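Local coordinates for ferritin like protein (Caulobacter vibrioides, PDB 3HL1) that is of unknown function but belongs to the ferritin-like family of helical proteins and probably binds metal, at residues A[90-95]-A[126-131]. Sequence-based numbering, arbitrary orientation.
Sequences DLDTPN and WRTQRE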
loop_
_atom_site.group_PDB
_atom_site.type_symbol
_atom_site.label_atom_id
_atom_site.label_comp_id
_atom_site.label_asym_id
_atom_site.label_seq_id
_atom_site.Cartn_x
_atom_site.Cartn_y
_atom_site.Cartn_z
ATOM N N ASP A 90 18.904 -0.489 -4.199
ATOM C CA ASP A 90 20.358 -0.667 -4.256
ATOM C C ASP A 90 20.683 -2.083 -3.868
ATOM O O ASP A 90 21.779 -2.550 -4.101
ATOM C CB ASP A 90 21.111 0.226 -3.257
ATOM C CG ASP A 90 21.077 1.703 -3.605
ATOM O OD1 ASP A 90 20.791 2.070 -4.765
ATOM O OD2 ASP A 90 21.376 2.504 -2.686
ATOM N N LEU A 91 19.753 -2.767 -3.215
ATOM C CA LEU A 91 19.975 -4.163 -2.864
ATOM C C LEU A 91 19.842 -5.113 -4.058
ATOM O O LEU A 91 20.239 -6.270 -3.989
ATOM C CB LEU A 91 19.037 -4.605 -1.744
ATOM C CG LEU A 91 19.169 -3.880 -0.402
ATOM C CD1 LEU A 91 18.075 -4.282 0.531
ATOM C CD2 LEU A 91 20.539 -4.208 0.222
ATOM N N ASP A 92 19.232 -4.642 -5.132
ATOM C CA ASP A 92 18.857 -5.498 -6.236
ATOM C C ASP A 92 19.884 -5.408 -7.363
ATOM O O ASP A 92 20.505 -4.381 -7.554
ATOM C CB ASP A 92 17.492 -5.048 -6.787
ATOM C CG ASP A 92 16.391 -5.096 -5.756
ATOM O OD1 ASP A 92 16.500 -5.961 -4.860
ATOM O OD2 ASP A 92 15.438 -4.278 -5.834
ATOM N N THR A 93 19.990 -6.475 -8.140
ATOM C CA THR A 93 20.914 -6.530 -9.277
ATOM C C THR A 93 20.160 -7.098 -10.503
ATOM O O THR A 93 19.602 -8.202 -10.454
ATOM C CB THR A 93 22.134 -7.380 -8.897
ATOM O OG1 THR A 93 21.681 -8.681 -8.533
ATOM C CG2 THR A 93 22.906 -6.775 -7.659
ATOM N N PRO A 94 20.006 -6.290 -11.563
ATOM C CA PRO A 94 20.410 -4.874 -11.671
ATOM C C PRO A 94 19.516 -4.010 -10.771
ATOM O O PRO A 94 18.426 -4.457 -10.380
ATOM C CB PRO A 94 20.174 -4.550 -13.155
ATOM C CG PRO A 94 19.035 -5.439 -13.549
ATOM C CD PRO A 94 19.271 -6.739 -12.764
ATOM N N ASN A 95 20.007 -2.834 -10.385
ATOM C CA ASN A 95 19.210 -1.887 -9.644
ATOM C C ASN A 95 18.088 -1.480 -10.595
ATOM O O ASN A 95 18.352 -0.983 -11.685
ATOM C CB ASN A 95 20.049 -0.701 -9.212
ATOM C CG ASN A 95 19.315 0.230 -8.328
ATOM O OD1 ASN A 95 18.079 0.337 -8.386
ATOM N ND2 ASN A 95 20.064 0.919 -7.466
ATOM N N TRP A 126 11.625 -12.052 -7.819
ATOM C CA TRP A 126 12.489 -12.922 -8.639
ATOM C C TRP A 126 13.474 -12.161 -9.546
ATOM O O TRP A 126 14.555 -12.666 -9.874
ATOM C CB TRP A 126 11.685 -13.942 -9.441
ATOM C CG TRP A 126 10.886 -13.390 -10.545
ATOM C CD1 TRP A 126 9.577 -12.994 -10.493
ATOM C CD2 TRP A 126 11.302 -13.219 -11.906
ATOM N NE1 TRP A 126 9.158 -12.580 -11.733
ATOM C CE2 TRP A 126 10.196 -12.703 -12.619
ATOM C CE3 TRP A 126 12.504 -13.453 -12.599
ATOM C CZ2 TRP A 126 10.255 -12.407 -13.990
ATOM C CZ3 TRP A 126 12.565 -13.157 -13.976
ATOM C CH2 TRP A 126 11.445 -12.643 -14.651
ATOM N N ARG A 127 13.114 -10.956 -9.954
ATOM C CA ARG A 127 14.018 -10.121 -10.762
ATOM C C ARG A 127 15.160 -9.480 -9.962
ATOM O O ARG A 127 16.151 -9.058 -10.527
ATOM C CB ARG A 127 13.180 -9.074 -11.475
ATOM C CG ARG A 127 12.211 -9.744 -12.411
ATOM C CD ARG A 127 11.134 -8.864 -12.804
ATOM N NE ARG A 127 11.479 -8.039 -13.941
ATOM C CZ ARG A 127 11.044 -8.220 -15.180
ATOM N NH1 ARG A 127 11.418 -7.347 -16.108
ATOM N NH2 ARG A 127 10.243 -9.239 -15.498
ATOM N N THR A 128 15.025 -9.411 -8.633
ATOM C CA THR A 128 16.040 -8.763 -7.777
ATOM C C THR A 128 17.367 -9.548 -7.718
ATOM O O THR A 128 18.424 -9.002 -7.396
ATOM C CB THR A 128 15.500 -8.550 -6.348
ATOM O OG1 THR A 128 15.243 -9.816 -5.696
ATOM C CG2 THR A 128 14.241 -7.701 -6.396
ATOM N N GLN A 129 17.291 -10.834 -8.029
ATOM C CA GLN A 129 18.440 -11.731 -7.941
ATOM C C GLN A 129 19.109 -11.644 -6.573
ATOM O O GLN A 129 20.306 -11.429 -6.472
ATOM C CB GLN A 129 19.456 -11.434 -9.027
ATOM C CG GLN A 129 18.914 -11.528 -10.420
ATOM C CD GLN A 129 20.031 -11.645 -11.421
ATOM O OE1 GLN A 129 20.704 -12.677 -11.478
ATOM N NE2 GLN A 129 20.250 -10.589 -12.211
ATOM N N ARG A 130 18.321 -11.727 -5.512
ATOM C CA ARG A 130 18.929 -11.813 -4.202
ATOM C C ARG A 130 18.281 -12.845 -3.333
ATOM O O ARG A 130 17.108 -13.156 -3.475
ATOM C CB ARG A 130 19.020 -10.456 -3.498
ATOM C CG ARG A 130 17.756 -9.736 -3.197
ATOM C CD ARG A 130 18.081 -8.415 -2.524
ATOM N NE ARG A 130 17.941 -8.410 -1.061
ATOM C CZ ARG A 130 18.908 -8.196 -0.164
ATOM N NH1 ARG A 130 20.177 -8.004 -0.511
ATOM N NH2 ARG A 130 18.596 -8.186 1.115
ATOM N N GLU A 131 19.106 -13.412 -2.465
ATOM C CA GLU A 131 18.632 -14.260 -1.388
ATOM C C GLU A 131 17.925 -13.357 -0.357
ATOM O O GLU A 131 18.512 -12.371 0.075
ATOM C CB GLU A 131 19.814 -15.008 -0.748
ATOM C CG GLU A 131 20.149 -16.314 -1.452
ATOM C CD GLU A 131 19.003 -17.303 -1.339
ATOM O OE1 GLU A 131 18.562 -17.572 -0.202
ATOM O OE2 GLU A 131 18.531 -17.794 -2.382
HETATM O O HOH W 1 20.855 -8.745 -5.965
HETATM O O HOH W 2 16.660 -6.580 -10.295
#
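T93 N donates a nearly straight hydrogen bond to T128 O (3.1 Å, N-H...O 173°), where the two segments run 137° apart, end to end. T93 O is held more loosely: Q129, its chain extended beyond CG, reaches across at about a right angle, and NE2 makes a weak hydrogen bond to T93 O (3.0 Å). Water 1 joins T93 OG1 to Q129 O; water 2 donates to both P94 O and R127 O, beside the cis peptide bond that precedes P94. The buried D92 carboxylate presses OD1 against T128 CB (3.1 Å) and CG2, a close packing contact, while T128 OG1 bonds back to E125 O. In R130, CG is tucked over the backbone (chi1 62°), which carries the chain toward L91, CD lying 3.4 Å from L91 O; the bend at chi3 then turns one guanidinium face onto L91 CB, with the leucine methyls alongside. R130 NE makes a salt bridge to E146 of helix 144-157, which helps to hold the guanidinium in place. The contact thus clips the loop between helices 42-67 and 112-121 to the one linking helix 112-121 to helix 144-157.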